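Local coordinates for metallo-beta-lactamase (Serratia marcescens, PDB 6K4X), which hydrolyses beta-lactam antibiotics as a two-zinc metallo-beta-lactamase of subclass B3, at residues 73-85 / 111-125. Numbering follows the deposited sequence. Where two conformers were deposited one is given.
Sequences SHEDHAGGISAMQ and DPQFGSLSNFPGSAK. With ZN (zinc ion), chain C; ZN (zinc ion), chain B; D0U (4-azanyl-2-sulfanyl-benzoic acid), chain E; SO4 (sulfate ion), chain F.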
loop_
_atom_site.group_PDB
_atom_site.type_symbol
_atom_site.label_atom_id
_atom_site.label_comp_id
_atom_site.label_asym_id
_atom_site.label_seq_id
_atom_site.Cartn_x
_atom_site.Cartn_y
_atom_site.Cartn_z
ATOM N N SER A 73 8.086 0.213 3.664
ATOM C CA SER A 73 9.293 -0.548 3.374
ATOM C C SER A 73 9.495 -1.702 4.356
ATOM O O SER A 73 10.525 -1.769 5.036
ATOM C CB SER A 73 10.452 0.406 3.387
ATOM O OG SER A 73 10.445 1.219 4.557
ATOM N N HIS A 74 8.517 -2.627 4.376
ATOM C CA HIS A 74 8.703 -3.927 5.022
ATOM C C HIS A 74 8.596 -5.010 3.955
ATOM O O HIS A 74 8.029 -4.791 2.886
ATOM C CB HIS A 74 7.668 -4.184 6.117
ATOM C CG HIS A 74 7.816 -3.262 7.277
ATOM N ND1 HIS A 74 6.789 -2.927 8.107
ATOM C CD2 HIS A 74 8.920 -2.654 7.759
ATOM C CE1 HIS A 74 7.260 -2.122 9.034
ATOM N NE2 HIS A 74 8.550 -1.942 8.851
ATOM N N GLU A 75 9.186 -6.160 4.254
ATOM C CA GLU A 75 9.378 -7.233 3.282
ATOM C C GLU A 75 8.068 -7.710 2.654
ATOM O O GLU A 75 8.093 -8.224 1.536
ATOM C CB GLU A 75 10.134 -8.388 3.927
ATOM C CG GLU A 75 9.321 -9.182 4.943
ATOM C CD GLU A 75 9.927 -10.429 5.576
ATOM O OE1 GLU A 75 10.607 -11.171 4.858
ATOM O OE2 GLU A 75 9.691 -10.670 6.788
ATOM N N ASP A 76 6.960 -7.662 3.377
ATOM C CA ASP A 76 5.702 -8.168 2.851
ATOM C C ASP A 76 5.119 -7.282 1.737
ATOM O O ASP A 76 4.420 -7.809 0.871
ATOM C CB ASP A 76 4.687 -8.414 3.961
ATOM C CG ASP A 76 4.353 -7.253 4.875
ATOM O OD1 ASP A 76 5.223 -6.380 5.087
ATOM O OD2 ASP A 76 3.217 -7.260 5.402
ATOM N N HIS A 77 5.345 -5.965 1.797
ATOM C CA HIS A 77 4.802 -5.058 0.782
ATOM C C HIS A 77 5.841 -4.714 -0.278
ATOM O O HIS A 77 5.488 -4.407 -1.433
ATOM C CB HIS A 77 4.295 -3.772 1.433
ATOM C CG HIS A 77 3.359 -4.062 2.552
ATOM N ND1 HIS A 77 2.043 -4.462 2.357
ATOM C CD2 HIS A 77 3.590 -4.140 3.881
ATOM C CE1 HIS A 77 1.523 -4.737 3.546
ATOM N NE2 HIS A 77 2.442 -4.578 4.495
ATOM N N ALA A 78 7.103 -4.623 0.145
ATOM C CA ALA A 78 8.200 -4.064 -0.656
ATOM C C ALA A 78 9.195 -5.134 -1.111
ATOM O O ALA A 78 10.065 -4.844 -1.930
ATOM C CB ALA A 78 8.958 -3.001 0.107
ATOM N N GLY A 79 9.092 -6.354 -0.592
ATOM C CA GLY A 79 10.076 -7.370 -0.910
ATOM C C GLY A 79 10.168 -7.669 -2.388
ATOM O O GLY A 79 11.245 -8.060 -2.859
ATOM N N GLY A 80 9.060 -7.508 -3.122
ATOM C CA GLY A 80 9.022 -7.782 -4.533
ATOM C C GLY A 80 9.346 -6.585 -5.407
ATOM O O GLY A 80 9.371 -6.723 -6.633
ATOM N N ILE A 81 9.512 -5.400 -4.818
ATOM C CA ILE A 81 9.681 -4.213 -5.608
ATOM C C ILE A 81 10.949 -4.278 -6.454
ATOM O O ILE A 81 10.916 -3.900 -7.616
ATOM C CB ILE A 81 9.617 -2.934 -4.757
ATOM C CG1 ILE A 81 8.175 -2.750 -4.273
ATOM C CG2 ILE A 81 10.126 -1.739 -5.562
ATOM C CD1 ILE A 81 7.961 -1.570 -3.371
ATOM N N SER A 82 12.058 -4.736 -5.873
ATOM C CA SER A 82 13.312 -4.715 -6.617
ATOM C C SER A 82 13.199 -5.546 -7.896
ATOM O O SER A 82 13.626 -5.141 -8.974
ATOM C CB SER A 82 14.436 -5.199 -5.755
ATOM O OG SER A 82 15.653 -5.249 -6.492
ATOM N N ALA A 83 12.629 -6.740 -7.757
ATOM C CA ALA A 83 12.464 -7.633 -8.887
ATOM C C ALA A 83 11.529 -7.003 -9.924
ATOM O O ALA A 83 11.777 -7.072 -11.134
ATOM C CB ALA A 83 11.968 -8.989 -8.457
ATOM N N MET A 84 10.422 -6.423 -9.469
ATOM C CA MET A 84 9.489 -5.757 -10.385
ATOM C C MET A 84 10.164 -4.559 -11.066
ATOM O O MET A 84 9.923 -4.296 -12.247
ATOM C CB MET A 84 8.231 -5.315 -9.648
ATOM C CG MET A 84 7.309 -6.452 -9.189
ATOM S SD MET A 84 6.809 -7.600 -10.475
ATOM C CE MET A 84 6.393 -6.447 -11.793
ATOM N N GLN A 85 11.006 -3.820 -10.352
ATOM C CA GLN A 85 11.721 -2.672 -10.923
ATOM C C GLN A 85 12.605 -3.154 -12.080
ATOM O O GLN A 85 12.628 -2.575 -13.142
ATOM C CB GLN A 85 12.528 -1.978 -9.830
ATOM C CG GLN A 85 13.108 -0.632 -10.250
ATOM C CD GLN A 85 14.257 -0.753 -11.220
ATOM O OE1 GLN A 85 15.138 -1.604 -11.074
ATOM N NE2 GLN A 85 14.265 0.103 -12.224
ATOM N N ASP A 111 12.424 2.307 13.354
ATOM C CA ASP A 111 11.221 1.495 13.115
ATOM C C ASP A 111 10.864 0.780 14.407
ATOM O O ASP A 111 11.715 0.118 14.988
ATOM C CB ASP A 111 11.493 0.517 11.981
ATOM C CG ASP A 111 10.262 -0.212 11.476
ATOM O OD1 ASP A 111 9.525 -0.791 12.291
ATOM O OD2 ASP A 111 10.070 -0.198 10.248
ATOM N N PRO A 112 9.617 0.884 14.912
ATOM C CA PRO A 112 9.254 0.169 16.134
ATOM C C PRO A 112 9.542 -1.335 16.085
ATOM O O PRO A 112 9.796 -1.929 17.127
ATOM C CB PRO A 112 7.750 0.426 16.253
ATOM C CG PRO A 112 7.562 1.781 15.585
ATOM C CD PRO A 112 8.532 1.753 14.426
ATOM N N GLN A 113 9.500 -1.951 14.897
ATOM C CA GLN A 113 9.794 -3.366 14.764
ATOM C C GLN A 113 11.288 -3.670 14.646
ATOM O O GLN A 113 11.656 -4.849 14.556
ATOM C CB GLN A 113 9.033 -3.954 13.579
ATOM C CG GLN A 113 7.537 -4.025 13.800
ATOM C CD GLN A 113 6.861 -4.670 12.618
ATOM O OE1 GLN A 113 6.848 -5.894 12.486
ATOM N NE2 GLN A 113 6.343 -3.876 11.697
ATOM N N PHE A 114 12.159 -2.668 14.633
ATOM C CA PHE A 114 13.583 -2.920 14.497
ATOM C C PHE A 114 14.052 -3.897 15.578
ATOM O O PHE A 114 13.771 -3.729 16.782
ATOM C CB PHE A 114 14.371 -1.620 14.628
ATOM C CG PHE A 114 15.848 -1.775 14.393
ATOM C CD1 PHE A 114 16.356 -1.790 13.102
ATOM C CD2 PHE A 114 16.724 -1.892 15.457
ATOM C CE1 PHE A 114 17.723 -1.905 12.883
ATOM C CE2 PHE A 114 18.084 -2.044 15.227
ATOM C CZ PHE A 114 18.583 -2.040 13.946
ATOM N N GLY A 115 14.773 -4.921 15.123
ATOM C CA GLY A 115 15.183 -6.053 15.958
ATOM C C GLY A 115 14.450 -7.317 15.563
ATOM O O GLY A 115 14.900 -8.435 15.882
ATOM N N SER A 116 13.316 -7.159 14.873
ATOM C CA SER A 116 12.433 -8.271 14.579
ATOM C C SER A 116 12.086 -8.337 13.086
ATOM O O SER A 116 11.343 -9.218 12.669
ATOM C CB SER A 116 11.182 -8.220 15.427
ATOM O OG SER A 116 10.317 -7.175 15.002
ATOM N N LEU A 117 12.651 -7.447 12.266
ATOM C CA LEU A 117 12.297 -7.392 10.845
ATOM C C LEU A 117 13.262 -8.241 10.023
ATOM O O LEU A 117 14.448 -8.330 10.357
ATOM C CB LEU A 117 12.324 -5.947 10.339
ATOM C CG LEU A 117 11.248 -5.043 10.927
ATOM C CD1 LEU A 117 11.611 -3.574 10.744
ATOM C CD2 LEU A 117 9.895 -5.360 10.306
ATOM N N SER A 118 12.754 -8.792 8.921
ATOM C CA SER A 118 13.593 -9.498 7.977
ATOM C C SER A 118 13.943 -8.559 6.826
ATOM O O SER A 118 13.095 -7.837 6.306
ATOM C CB SER A 118 12.920 -10.740 7.469
ATOM O OG SER A 118 12.642 -11.635 8.539
ATOM N N ASN A 119 15.194 -8.592 6.397
ATOM C CA ASN A 119 15.642 -7.804 5.270
ATOM C C ASN A 119 15.012 -8.309 3.977
ATOM O O ASN A 119 14.508 -9.429 3.909
ATOM C CB ASN A 119 17.158 -7.839 5.129
ATOM C CG ASN A 119 17.876 -7.286 6.340
ATOM O OD1 ASN A 119 17.312 -6.585 7.177
ATOM N ND2 ASN A 119 19.165 -7.556 6.402
ATOM N N PHE A 120 15.060 -7.481 2.947
ATOM C CA PHE A 120 14.527 -7.836 1.664
ATOM C C PHE A 120 15.423 -7.249 0.582
ATOM O O PHE A 120 16.354 -6.487 0.858
ATOM C CB PHE A 120 13.065 -7.387 1.567
ATOM C CG PHE A 120 12.839 -5.903 1.738
ATOM C CD1 PHE A 120 12.610 -5.362 2.994
ATOM C CD2 PHE A 120 12.850 -5.058 0.644
ATOM C CE1 PHE A 120 12.399 -4.002 3.149
ATOM C CE2 PHE A 120 12.666 -3.696 0.804
ATOM C CZ PHE A 120 12.420 -3.176 2.052
ATOM N N PRO A 121 15.220 -7.601 -0.698
ATOM C CA PRO A 121 16.148 -7.139 -1.722
ATOM C C PRO A 121 16.061 -5.624 -1.947
ATOM O O PRO A 121 14.974 -5.068 -2.128
ATOM C CB PRO A 121 15.703 -7.914 -2.967
ATOM C CG PRO A 121 15.032 -9.141 -2.411
ATOM C CD PRO A 121 14.294 -8.637 -1.198
ATOM N N GLY A 122 17.215 -4.964 -1.987
ATOM C CA GLY A 122 17.269 -3.555 -2.269
ATOM C C GLY A 122 16.911 -3.271 -3.710
ATOM O O GLY A 122 17.205 -4.070 -4.610
ATOM N N SER A 123 16.275 -2.127 -3.940
ATOM C CA SER A 123 15.835 -1.738 -5.266
ATOM C C SER A 123 16.715 -0.614 -5.832
ATOM O O SER A 123 17.205 0.234 -5.108
ATOM C CB SER A 123 14.377 -1.351 -5.245
ATOM O OG SER A 123 13.893 -1.013 -6.541
ATOM N N ALA A 124 16.840 -0.608 -7.164
ATOM C CA ALA A 124 17.340 0.517 -7.926
ATOM C C ALA A 124 16.239 1.560 -8.163
ATOM O O ALA A 124 15.047 1.277 -8.031
ATOM C CB ALA A 124 17.902 0.034 -9.244
ATOM N N LYS A 125 16.661 2.776 -8.529
ATOM C CA LYS A 125 15.799 3.815 -9.075
ATOM C C LYS A 125 14.727 4.260 -8.069
ATOM O O LYS A 125 13.577 4.556 -8.448
ATOM C CB LYS A 125 15.120 3.365 -10.374
ATOM C CG LYS A 125 16.049 3.060 -11.537
ATOM C CD LYS A 125 15.444 3.479 -12.864
ATOM C CE LYS A 125 15.648 4.959 -13.095
ATOM N NZ LYS A 125 15.215 5.372 -14.446
HETATM ZN ZN ZN C . 2.424 -5.562 6.269
HETATM ZN ZN ZN B . 4.753 -3.163 7.847
HETATM O O2 D0U E . 1.519 -3.939 7.571
HETATM C C7 D0U E . 1.162 -4.165 8.748
HETATM O O1 D0U E . 0.136 -3.623 9.252
HETATM C C3 D0U E . 1.942 -5.074 9.629
HETATM C C2 D0U E . 1.310 -5.454 10.844
HETATM C C4 D0U E . 3.222 -5.566 9.315
HETATM S S1 D0U E . 4.134 -5.353 7.888
HETATM C C5 D0U E . 3.838 -6.401 10.275
HETATM C C6 D0U E . 3.227 -6.761 11.478
HETATM N N1 D0U E . 3.853 -7.615 12.377
HETATM C C1 D0U E . 1.966 -6.303 11.735
HETATM S S SO4 F . 19.724 4.821 -9.090
HETATM O O1 SO4 F . 19.242 5.471 -7.887
HETATM O O2 SO4 F . 21.208 5.050 -9.011
HETATM O O3 SO4 F . 19.464 3.354 -9.217
HETATM O O4 SO4 F . 19.168 5.401 -10.310
HETATM O O HOH W 1 11.135 0.422 7.577
HETATM O O HOH W 2 10.728 -6.415 6.678
HETATM O O HOH W 3 9.804 -8.324 8.541
HETATM O O HOH W 4 12.756 -11.274 3.627
HETATM O O HOH W 5 12.494 -4.779 -3.071
HETATM O O HOH W 6 15.813 -2.960 -8.762
#
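H74, G79 and S82 face L117, F120 and S123 in turn, as the loop 111-125 runs along the segment 73-85, with its two short helical pieces, and closes to 4.1 Å between the CA atoms of S82 and S123. H74 is gripped from two sides. Its ND1 binds a zinc ion at 2.1 Å, and its NE2 donates to D111 OD2 at 2.7 Å. This bond is nearly straight (171°), lies close to the ring plane and meets the syn side of the carboxylate. The zinc bond and this hydrogen bond together fix the rotation of the imidazole, and the carboxylate probably makes it a stronger zinc ligand. D111 OD1 accepts from Q113 N in an Asx turn. L117 CD2 sits over one face of the H74 ring, a CH-pi contact 4.0 Å from the centroid.

The F120 ring fits against the backbone of 73-79. S73 O meets its edge, near the ring plane, 3.5 Å from F120 CE1. F120 CG stands between its backbone N and carbonyl carbon (chi1 59°), which turns the ring toward this backbone, and CE2 meets A78 CB. S82 OG donates to G122 O at 2.7 Å, from above the carbonyl plane. One water links A78 O, S82 N and P121 O; others join E75 to S118 and N119. Q85 lays its CG against A124 O, while its NE2 bonds to A90 O.

H72 and H150 complete the H74 zinc site; D76, H77 and H215 hold the second zinc. Sulfur S1 of the bound inhibitor, 4-azanyl-2-sulfanyl-benzoic acid, bridges both metals. H72, H74, D76 and H77 form the HxHxDH motif of the metallo-beta-lactamase fold, with D111 as second-shell partner to H74.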